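Local coordinates for 3-dehydroquinate dehydratase (Enterococcus faecalis, PDB 4PH6), which catalyses the cis-dehydration of 3-dehydroquinate to 3-dehydroshikimate through an imine intermediate, the third step of the chorismate pathway, at residues E36-Q41 with M72-Q77; L82-Q87 with F101-E106; L116-F121 with I139-C144. One frame throughout, in Å; residues are numbered along the deposited sequence.

Contact 1. Residues E36-Q41 with M72-Q77; sequences EATASQ and MERLGQ
Gln-41 reaches across to Arg-74 with its amide end: NE2 lies 2.6 Å from Arg-74 O, but the angle at the hydrogen is 117°, so the bond counts as weak despite its short length. The approach follows from the Gln-41 torsions. CG stands anti to the carbonyl carbon (chi1 -66°) and the chain runs on extended, which brings CG, CD and NE2 close to the same carbonyl oxygen and lets CG pass beside Gly-76 N.

Thr-38 and Arg-74 meet at a slant. The hydroxyl branch of Thr-38 does the touching, OG1 lying 3.3 Å from Arg-74 CD and close to CG as well, so it rests against the aliphatic part of the arginine. OG1 also has a weak hydrogen bond with Leu-34 O on its own helix. The guanidinium has its polar partner elsewhere, NH1 bonding to Gln-70 O.

Deeper in, the CD2 branch of Leu-75 comes within 4.2 Å of Ala-37 CB and touches Ser-40 OG. Ser-40 turns that hydroxyl back onto its own helix, donating to Ala-37 O at 2.6 Å, in the carbonyl plane and on a lone pair. A water then bridges the segments by donating to Ser-40 OG and to Leu-75 O (2.7 Å).

The contact joins the C-terminal part of helix 30-40 to the turn after helix 61-73, where Gly-76 leaves helical geometry with positive phi. Beneath it lie three barrel strands: Ala-37 packs on Ile-25 of strand 20-25, Ser-40 and Leu-75 on Val-48 of strand 47-51, and Leu-75 also on Leu-80 of strand 80-83.

Contact 2. Residues L82-Q87 with F101-E106; sequences LTFRTQ and FALYHE
Tyr-104 reaches from helix 97-110 to Phe-84, just beyond the end of strand 80-83, inside one beta-alpha-beta unit of the (beta/alpha)8 barrel. Its CB leaves the helix with CG beside the backbone N (chi1 -84°), a rotation that swings the ring over to the strand end. Along the ring, CE1 comes to 4.0 Å from Phe-84 CB, and CZ to 3.9 Å from the same carbon. At the tip, OH accepts the Phe-84 backbone N-H, which approaches at the ring's edge, near its plane. A water donates to Phe-84 O and lies 3.2 Å from Tyr-104 OH. The hydroxyl also has a weak hydrogen bond with Asp-117 O, so the phenol links the residue after strand 80-83 to strand 115-119; its ring meets that of Tyr-100 with planes at about 60°.

Leu-103 adds an apolar touch, CD2 to Phe-84 CD1 at 4.2 Å, the two side chains crossing at about a right angle. The Phe-84 ring also stacks on Phe-95. Arg-85, predicted to bind 3-dehydroquinate, follows in the chain; it starts away from the helix, and its guanidinium forms salt bridges with Asp-117 and Glu-119. The bond from Phe-84 N to Tyr-104 OH measures 2.7 Å and is nearly straight, at 165°.

Contact 3. Residues L116-F121 with I139-C144; sequences LDIELF and IKIVLC
Leu-116 and Ile-118 bond to alternate residues of strand 140-144, the pattern of parallel strands, here with axes 4.6 Å apart at the closest and 29° between their directions. The two central bonds are the straightest: Val-142 N to Leu-116 O at 2.7 Å and 170°, and Ile-118 N to Val-142 O at 2.8 Å and almost the same angle. In both, the donor is tilted from the carbonyl plane.

Packing is close on the face of Leu-116, Ile-118, Ile-141 and Leu-143. Leu-143 sends CD2 to 3.6 Å from Ile-118 CB, while Ile-141 CD1 reaches Leu-116 CB. On the face of Asp-117 and Val-142 lies the Asp-117 carboxylate, and Cys-144 places SG 3.1 Å from both Asp-117 OD1 and OD2. That carboxylate is salt-bridged through OD2 to Arg-85. The Cys-144 side chain also packs on Arg-85, a predicted substrate-binding residue.

Toward the C-terminal end one bond weakens, Cys-144 N to Ile-118 O, at 127°. The next, Leu-120 N to Cys-144 O, is sound, and a water adds to it, accepting from Phe-121 N and donating to Cys-144 O at 2.9 Å, where the chain turns out to exposed Phe-121.

Strand 80-83 flanks the pair beside 115-119 and strand 171-176 beside 140-147. Helix 124-136 covers Ile-118 and Ile-141, helix 97-110 packs on Leu-116, and helix 154-166 on Leu-143 and Leu-120.

Overall arrangement
The three contacts follow one another along a single barrel and lie progressively nearer the chain centre, the first partly exposed and the other two buried. Contact 1, its centre about 18 Å from that of the chain, joins two helix ends through a weak amide bond, a water and small apolar touches. Contact 2 ties a helix to the end of a strand, mainly through one phenol. Contact 3, about 8 Å from centre to centre, is strand on strand, with backbone bonds, one of them weak. Contacts 2 and 3 share neighbouring strands and meet through the arginine-carboxylate pairing already described and a probable hydrogen bond between Thr-86 OG1 and Glu-119 OE1. Contact 1 touches neither, its nearest atoms about 7 Å from contact 2.

Contact 1. Residues E36-Q41 with M72-Q77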
loop_
_atom_site.group_PDB
_atom_site.type_symbol
_atom_site.label_atom_id
_atom_site.label_comp_id
_atom_site.label_asym_id
_atom_site.label_seq_id
_atom_site.Cartn_x
_atom_site.Cartn_y
_atom_site.Cartn_z
ATOM N N GLU A 36 17.589 18.920 17.068
ATOM C CA GLU A 36 16.952 17.895 16.251
ATOM C C GLU A 36 17.971 17.184 15.347
ATOM O O GLU A 36 17.781 16.032 14.964
ATOM C CB GLU A 36 15.818 18.500 15.423
ATOM C CG GLU A 36 14.674 19.033 16.267
ATOM C CD GLU A 36 13.434 19.374 15.457
ATOM O OE1 GLU A 36 13.388 19.049 14.248
ATOM O OE2 GLU A 36 12.494 19.968 16.033
ATOM N N ALA A 37 19.059 17.872 15.029
ATOM C CA ALA A 37 20.142 17.267 14.275
ATOM C C ALA A 37 20.825 16.230 15.151
ATOM O O ALA A 37 21.059 15.094 14.739
ATOM C CB ALA A 37 21.124 18.314 13.821
ATOM N N THR A 38 21.135 16.638 16.374
ATOM C CA THR A 38 21.742 15.730 17.331
ATOM C C THR A 38 20.815 14.545 17.594
ATOM O O THR A 38 21.280 13.405 17.633
ATOM C CB THR A 38 22.097 16.442 18.654
ATOM O OG1 THR A 38 23.178 17.360 18.420
ATOM C CG2 THR A 38 22.516 15.433 19.716
ATOM N N ALA A 39 19.516 14.814 17.722
ATOM C CA ALA A 39 18.536 13.760 17.936
ATOM C C ALA A 39 18.502 12.738 16.789
ATOM O O ALA A 39 18.250 11.557 17.039
ATOM C CB ALA A 39 17.138 14.358 18.152
ATOM N N SER A 40 18.772 13.172 15.550
ATOM C CA SER A 40 18.744 12.250 14.412
ATOM C C SER A 40 19.759 11.099 14.579
ATOM O O SER A 40 19.609 10.033 13.980
ATOM C CB SER A 40 18.998 12.990 13.091
ATOM O OG SER A 40 20.364 13.327 12.917
ATOM N N GLN A 41 20.762 11.303 15.424
ATOM C CA GLN A 41 21.804 10.300 15.622
ATOM C C GLN A 41 21.274 9.020 16.246
ATOM O O GLN A 41 21.899 7.970 16.131
ATOM C CB GLN A 41 22.937 10.854 16.491
ATOM C CG GLN A 41 23.722 11.975 15.837
ATOM C CD GLN A 41 24.888 12.442 16.682
ATOM O OE1 GLN A 41 25.686 11.631 17.141
ATOM N NE2 GLN A 41 24.991 13.755 16.896
ATOM N N MET A 72 25.746 19.611 10.176
ATOM C CA MET A 72 26.531 18.491 9.652
ATOM C C MET A 72 27.383 17.806 10.719
ATOM O O MET A 72 27.481 16.575 10.756
ATOM C CB MET A 72 27.430 18.968 8.518
ATOM C CG MET A 72 28.324 17.891 7.963
ATOM S SD MET A 72 27.358 16.778 6.952
ATOM C CE MET A 72 26.939 17.862 5.574
ATOM N N GLU A 73 28.006 18.606 11.582
ATOM C CA GLU A 73 28.883 18.067 12.619
ATOM C C GLU A 73 28.155 17.123 13.560
ATOM O O GLU A 73 28.775 16.204 14.106
ATOM C CB GLU A 73 29.525 19.188 13.431
ATOM C CG GLU A 73 30.490 20.040 12.647
ATOM C CD GLU A 73 31.129 21.104 13.509
ATOM O OE1 GLU A 73 30.482 21.536 14.489
ATOM O OE2 GLU A 73 32.286 21.495 13.220
ATOM N N ARG A 74 26.851 17.350 13.740
ATOM C CA ARG A 74 26.017 16.543 14.640
ATOM C C ARG A 74 25.264 15.391 13.944
ATOM O O ARG A 74 24.446 14.724 14.570
ATOM C CB ARG A 74 24.990 17.446 15.354
ATOM C CG ARG A 74 25.578 18.492 16.306
ATOM C CD ARG A 74 24.621 19.673 16.521
ATOM N NE ARG A 74 25.096 20.602 17.551
ATOM C CZ ARG A 74 26.057 21.510 17.372
ATOM N NH1 ARG A 74 26.680 21.624 16.199
ATOM N NH2 ARG A 74 26.409 22.305 18.379
ATOM N N LEU A 75 25.505 15.157 12.656
ATOM C CA LEU A 75 24.650 14.210 11.928
ATOM C C LEU A 75 25.098 12.757 11.982
ATOM O O LEU A 75 24.478 11.918 11.360
ATOM C CB LEU A 75 24.514 14.627 10.465
ATOM C CG LEU A 75 23.431 15.675 10.214
ATOM C CD1 LEU A 75 23.099 15.758 8.741
ATOM C CD2 LEU A 75 22.175 15.344 10.995
ATOM N N GLY A 76 26.169 12.459 12.715
ATOM C CA GLY A 76 26.657 11.093 12.845
ATOM C C GLY A 76 26.921 10.402 11.512
ATOM O O GLY A 76 26.749 9.182 11.385
ATOM N N GLN A 77 27.303 11.217 10.525
ATOM C CA GLN A 77 27.707 10.806 9.177
ATOM C C GLN A 77 26.508 10.360 8.323
ATOM O O GLN A 77 26.668 9.620 7.353
ATOM C CB GLN A 77 28.785 9.711 9.250
ATOM C CG GLN A 77 29.634 9.524 7.986
ATOM C CD GLN A 77 30.438 10.766 7.548
ATOM O OE1 GLN A 77 30.550 11.754 8.267
ATOM N NE2 GLN A 77 30.992 10.701 6.346
HETATM O O HOH W 1 22.204 11.502 12.764
#

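Contact 2. Residues L82-Q87 with F101-E106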
loop_
_atom_site.group_PDB
_atom_site.type_symbol
_atom_site.label_atom_id
_atom_site.label_comp_id
_atom_site.label_asym_id
_atom_site.label_seq_id
_atom_site.Cartn_x
_atom_site.Cartn_y
_atom_site.Cartn_z
ATOM N N LEU A 82 19.761 19.617 1.796
ATOM C CA LEU A 82 19.282 20.970 2.063
ATOM C C LEU A 82 18.207 21.330 1.044
ATOM O O LEU A 82 18.365 21.098 -0.160
ATOM C CB LEU A 82 20.435 21.977 2.021
ATOM C CG LEU A 82 21.488 21.864 3.138
ATOM C CD1 LEU A 82 22.463 23.035 3.108
ATOM C CD2 LEU A 82 20.839 21.774 4.499
ATOM N N THR A 83 17.120 21.905 1.530
ATOM C CA THR A 83 15.960 22.205 0.693
ATOM C C THR A 83 15.368 23.549 1.045
ATOM O O THR A 83 14.993 23.762 2.189
ATOM C CB THR A 83 14.841 21.142 0.877
ATOM O OG1 THR A 83 15.288 19.861 0.410
ATOM C CG2 THR A 83 13.573 21.548 0.156
ATOM N N PHE A 84 15.276 24.450 0.085
ATOM C CA PHE A 84 14.398 25.606 0.257
ATOM C C PHE A 84 13.123 25.381 -0.548
ATOM O O PHE A 84 13.107 25.617 -1.755
ATOM C CB PHE A 84 15.076 26.916 -0.178
ATOM C CG PHE A 84 14.317 28.150 0.246
ATOM C CD1 PHE A 84 14.635 28.804 1.429
ATOM C CD2 PHE A 84 13.273 28.642 -0.521
ATOM C CE1 PHE A 84 13.923 29.925 1.839
ATOM C CE2 PHE A 84 12.553 29.770 -0.113
ATOM C CZ PHE A 84 12.879 30.404 1.066
ATOM N N ARG A 85 12.063 24.884 0.080
ATOM C CA ARG A 85 10.833 24.685 -0.681
ATOM C C ARG A 85 10.208 26.040 -0.995
ATOM O O ARG A 85 9.967 26.843 -0.090
ATOM C CB ARG A 85 9.846 23.796 0.067
ATOM C CG ARG A 85 8.606 23.415 -0.734
ATOM C CD ARG A 85 8.952 22.606 -1.965
ATOM N NE ARG A 85 9.716 21.417 -1.614
ATOM C CZ ARG A 85 10.824 21.029 -2.238
ATOM N NH1 ARG A 85 11.292 21.720 -3.266
ATOM N NH2 ARG A 85 11.446 19.929 -1.849
ATOM N N THR A 86 9.961 26.309 -2.268
ATOM C CA THR A 86 9.378 27.598 -2.630
ATOM C C THR A 86 7.885 27.587 -2.334
ATOM O O THR A 86 7.243 26.535 -2.353
ATOM C CB THR A 86 9.591 27.954 -4.107
ATOM O OG1 THR A 86 8.794 27.086 -4.923
ATOM C CG2 THR A 86 11.060 27.807 -4.479
ATOM N N GLN A 87 7.343 28.773 -2.093
ATOM C CA GLN A 87 5.957 28.943 -1.678
ATOM C C GLN A 87 4.952 28.306 -2.642
ATOM O O GLN A 87 3.959 27.738 -2.204
ATOM C CB GLN A 87 5.653 30.435 -1.514
ATOM C CG GLN A 87 4.415 30.751 -0.690
ATOM C CD GLN A 87 4.293 32.239 -0.361
ATOM O OE1 GLN A 87 4.721 33.098 -1.140
ATOM N NE2 GLN A 87 3.713 32.545 0.798
ATOM N N PHE A 101 18.247 31.654 -5.682
ATOM C CA PHE A 101 19.495 31.191 -6.282
ATOM C C PHE A 101 20.745 31.714 -5.567
ATOM O O PHE A 101 21.764 31.020 -5.524
ATOM C CB PHE A 101 19.531 31.563 -7.765
ATOM C CG PHE A 101 18.630 30.712 -8.599
ATOM C CD1 PHE A 101 18.986 29.417 -8.911
ATOM C CD2 PHE A 101 17.412 31.194 -9.048
ATOM C CE1 PHE A 101 18.164 28.628 -9.674
ATOM C CE2 PHE A 101 16.591 30.411 -9.808
ATOM C CZ PHE A 101 16.964 29.124 -10.126
ATOM N N ALA A 102 20.673 32.912 -5.000
ATOM C CA ALA A 102 21.819 33.472 -4.274
ATOM C C ALA A 102 22.155 32.654 -3.012
ATOM O O ALA A 102 23.333 32.409 -2.705
ATOM C CB ALA A 102 21.550 34.925 -3.911
ATOM N N LEU A 103 21.113 32.227 -2.298
ATOM C CA LEU A 103 21.265 31.394 -1.099
ATOM C C LEU A 103 21.941 30.067 -1.417
ATOM O O LEU A 103 22.881 29.654 -0.735
ATOM C CB LEU A 103 19.910 31.122 -0.453
ATOM C CG LEU A 103 19.894 30.215 0.789
ATOM C CD1 LEU A 103 21.023 30.523 1.771
ATOM C CD2 LEU A 103 18.549 30.310 1.496
ATOM N N TYR A 104 21.433 29.394 -2.444
ATOM C CA TYR A 104 21.976 28.110 -2.859
ATOM C C TYR A 104 23.435 28.226 -3.324
ATOM O O TYR A 104 24.269 27.394 -2.958
ATOM C CB TYR A 104 21.111 27.510 -3.972
ATOM C CG TYR A 104 19.889 26.742 -3.493
ATOM C CD1 TYR A 104 19.673 26.489 -2.141
ATOM C CD2 TYR A 104 18.969 26.238 -4.405
ATOM C CE1 TYR A 104 18.565 25.766 -1.716
ATOM C CE2 TYR A 104 17.867 25.523 -3.996
ATOM C CZ TYR A 104 17.668 25.282 -2.654
ATOM O OH TYR A 104 16.557 24.561 -2.261
ATOM N N HIS A 105 23.740 29.245 -4.130
ATOM C CA HIS A 105 25.109 29.478 -4.587
ATOM C C HIS A 105 26.048 29.637 -3.384
ATOM O O HIS A 105 27.150 29.084 -3.378
ATOM C CB HIS A 105 25.193 30.711 -5.502
ATOM C CG HIS A 105 25.000 30.415 -6.959
ATOM N ND1 HIS A 105 25.832 29.572 -7.673
ATOM C CD2 HIS A 105 24.089 30.879 -7.853
ATOM C CE1 HIS A 105 25.423 29.508 -8.926
ATOM N NE2 HIS A 105 24.375 30.296 -9.066
ATOM N N GLU A 106 25.598 30.361 -2.360
ATOM C CA GLU A 106 26.389 30.543 -1.146
ATOM C C GLU A 106 26.612 29.256 -0.347
ATOM O O GLU A 106 27.715 29.012 0.142
ATOM C CB GLU A 106 25.742 31.582 -0.232
ATOM C CG GLU A 106 26.123 32.996 -0.589
ATOM C CD GLU A 106 27.630 33.193 -0.659
ATOM O OE1 GLU A 106 28.168 33.216 -1.789
ATOM O OE2 GLU A 106 28.273 33.334 0.404
HETATM O O HOH W 2 14.050 23.780 -4.078
#

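Contact 3. Residues L116-F121 with I139-C144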
loop_
_atom_site.group_PDB
_atom_site.type_symbol
_atom_site.label_atom_id
_atom_site.label_comp_id
_atom_site.label_asym_id
_atom_site.label_seq_id
_atom_site.Cartn_x
_atom_site.Cartn_y
_atom_site.Cartn_z
ATOM N N LEU A 116 21.491 18.577 -2.836
ATOM C CA LEU A 116 20.831 19.865 -2.984
ATOM C C LEU A 116 19.518 19.678 -3.727
ATOM O O LEU A 116 19.481 19.084 -4.812
ATOM C CB LEU A 116 21.739 20.872 -3.723
ATOM C CG LEU A 116 21.239 22.305 -3.963
ATOM C CD1 LEU A 116 20.708 22.948 -2.680
ATOM C CD2 LEU A 116 22.334 23.178 -4.608
ATOM N N ASP A 117 18.450 20.177 -3.116
ATOM C CA ASP A 117 17.125 20.174 -3.697
ATOM C C ASP A 117 16.917 21.408 -4.598
ATOM O O ASP A 117 17.059 22.548 -4.154
ATOM C CB ASP A 117 16.063 20.137 -2.581
ATOM C CG ASP A 117 14.635 20.168 -3.117
ATOM O OD1 ASP A 117 14.232 21.222 -3.648
ATOM O OD2 ASP A 117 13.899 19.166 -2.962
ATOM N N ILE A 118 16.563 21.169 -5.858
ATOM C CA ILE A 118 16.280 22.242 -6.801
ATOM C C ILE A 118 14.975 21.948 -7.544
ATOM O O ILE A 118 14.814 20.895 -8.146
ATOM C CB ILE A 118 17.413 22.425 -7.820
ATOM C CG1 ILE A 118 18.729 22.740 -7.102
ATOM C CG2 ILE A 118 17.060 23.530 -8.846
ATOM C CD1 ILE A 118 19.920 22.835 -8.022
ATOM N N GLU A 119 14.037 22.878 -7.484
ATOM C CA GLU A 119 12.758 22.672 -8.140
ATOM C C GLU A 119 12.891 22.730 -9.662
ATOM O O GLU A 119 13.463 23.668 -10.215
ATOM C CB GLU A 119 11.747 23.685 -7.625
ATOM C CG GLU A 119 11.483 23.483 -6.149
ATOM C CD GLU A 119 10.547 24.500 -5.543
ATOM O OE1 GLU A 119 10.097 25.427 -6.252
ATOM O OE2 GLU A 119 10.272 24.371 -4.332
ATOM N N LEU A 120 12.380 21.686 -10.312
ATOM C CA LEU A 120 12.358 21.582 -11.765
ATOM C C LEU A 120 11.943 22.888 -12.437
ATOM O O LEU A 120 12.538 23.288 -13.435
ATOM C CB LEU A 120 11.412 20.451 -12.200
ATOM C CG LEU A 120 11.024 20.324 -13.683
ATOM C CD1 LEU A 120 12.226 19.946 -14.559
ATOM C CD2 LEU A 120 9.875 19.331 -13.888
ATOM N N PHE A 121 10.921 23.542 -11.902
ATOM C CA PHE A 121 10.285 24.694 -12.532
ATOM C C PHE A 121 10.927 26.063 -12.269
ATOM O O PHE A 121 10.516 27.009 -12.804
ATOM C CB PHE A 121 8.769 24.767 -12.264
ATOM C CG PHE A 121 7.986 23.687 -12.935
ATOM C CD1 PHE A 121 7.090 22.961 -12.248
ATOM C CD2 PHE A 121 8.187 23.381 -14.226
ATOM C CE1 PHE A 121 6.390 21.953 -12.834
ATOM C CE2 PHE A 121 7.495 22.358 -14.820
ATOM C CZ PHE A 121 6.589 21.643 -14.127
ATOM N N ILE A 139 28.363 17.800 -4.638
ATOM C CA ILE A 139 27.002 17.728 -4.143
ATOM C C ILE A 139 26.077 16.998 -5.124
ATOM O O ILE A 139 26.055 17.333 -6.313
ATOM C CB ILE A 139 26.441 19.126 -3.886
ATOM C CG1 ILE A 139 27.388 19.903 -2.961
ATOM C CG2 ILE A 139 25.053 19.022 -3.312
ATOM C CD1 ILE A 139 27.139 21.393 -2.943
ATOM N N LYS A 140 25.325 16.009 -4.635
ATOM C CA LYS A 140 24.311 15.328 -5.447
ATOM C C LYS A 140 23.085 16.206 -5.635
ATOM O O LYS A 140 22.621 16.861 -4.701
ATOM C CB LYS A 140 23.870 13.998 -4.808
ATOM C CG LYS A 140 24.987 13.018 -4.496
ATOM C CD LYS A 140 25.733 12.604 -5.751
ATOM C CE LYS A 140 26.882 11.659 -5.391
ATOM N NZ LYS A 140 27.797 11.449 -6.551
ATOM N N ILE A 141 22.538 16.198 -6.843
ATOM C CA ILE A 141 21.402 17.051 -7.148
ATOM C C ILE A 141 20.059 16.324 -7.108
ATOM O O ILE A 141 19.876 15.285 -7.749
ATOM C CB ILE A 141 21.566 17.697 -8.519
ATOM C CG1 ILE A 141 22.816 18.573 -8.511
ATOM C CG2 ILE A 141 20.329 18.521 -8.852
ATOM C CD1 ILE A 141 22.792 19.654 -7.444
ATOM N N VAL A 142 19.117 16.878 -6.352
ATOM C CA VAL A 142 17.746 16.375 -6.384
ATOM C C VAL A 142 16.859 17.412 -7.052
ATOM O O VAL A 142 16.531 18.421 -6.438
ATOM C CB VAL A 142 17.180 16.056 -4.975
ATOM C CG1 VAL A 142 15.759 15.516 -5.091
ATOM C CG2 VAL A 142 18.066 15.063 -4.239
ATOM N N LEU A 143 16.497 17.173 -8.314
ATOM C CA LEU A 143 15.490 18.000 -8.978
ATOM C C LEU A 143 14.141 17.493 -8.518
ATOM O O LEU A 143 13.985 16.311 -8.231
ATOM C CB LEU A 143 15.601 17.950 -10.508
ATOM C CG LEU A 143 16.837 18.627 -11.116
ATOM C CD1 LEU A 143 16.629 18.951 -12.595
ATOM C CD2 LEU A 143 17.264 19.872 -10.339
ATOM N N CYS A 144 13.166 18.384 -8.426
ATOM C CA CYS A 144 11.933 18.018 -7.773
ATOM C C CYS A 144 10.766 18.892 -8.155
ATOM O O CYS A 144 10.925 20.051 -8.558
ATOM C CB CYS A 144 12.127 18.071 -6.271
ATOM S SG CYS A 144 12.638 19.694 -5.770
HETATM O O HOH W 3 9.390 22.217 -9.773
#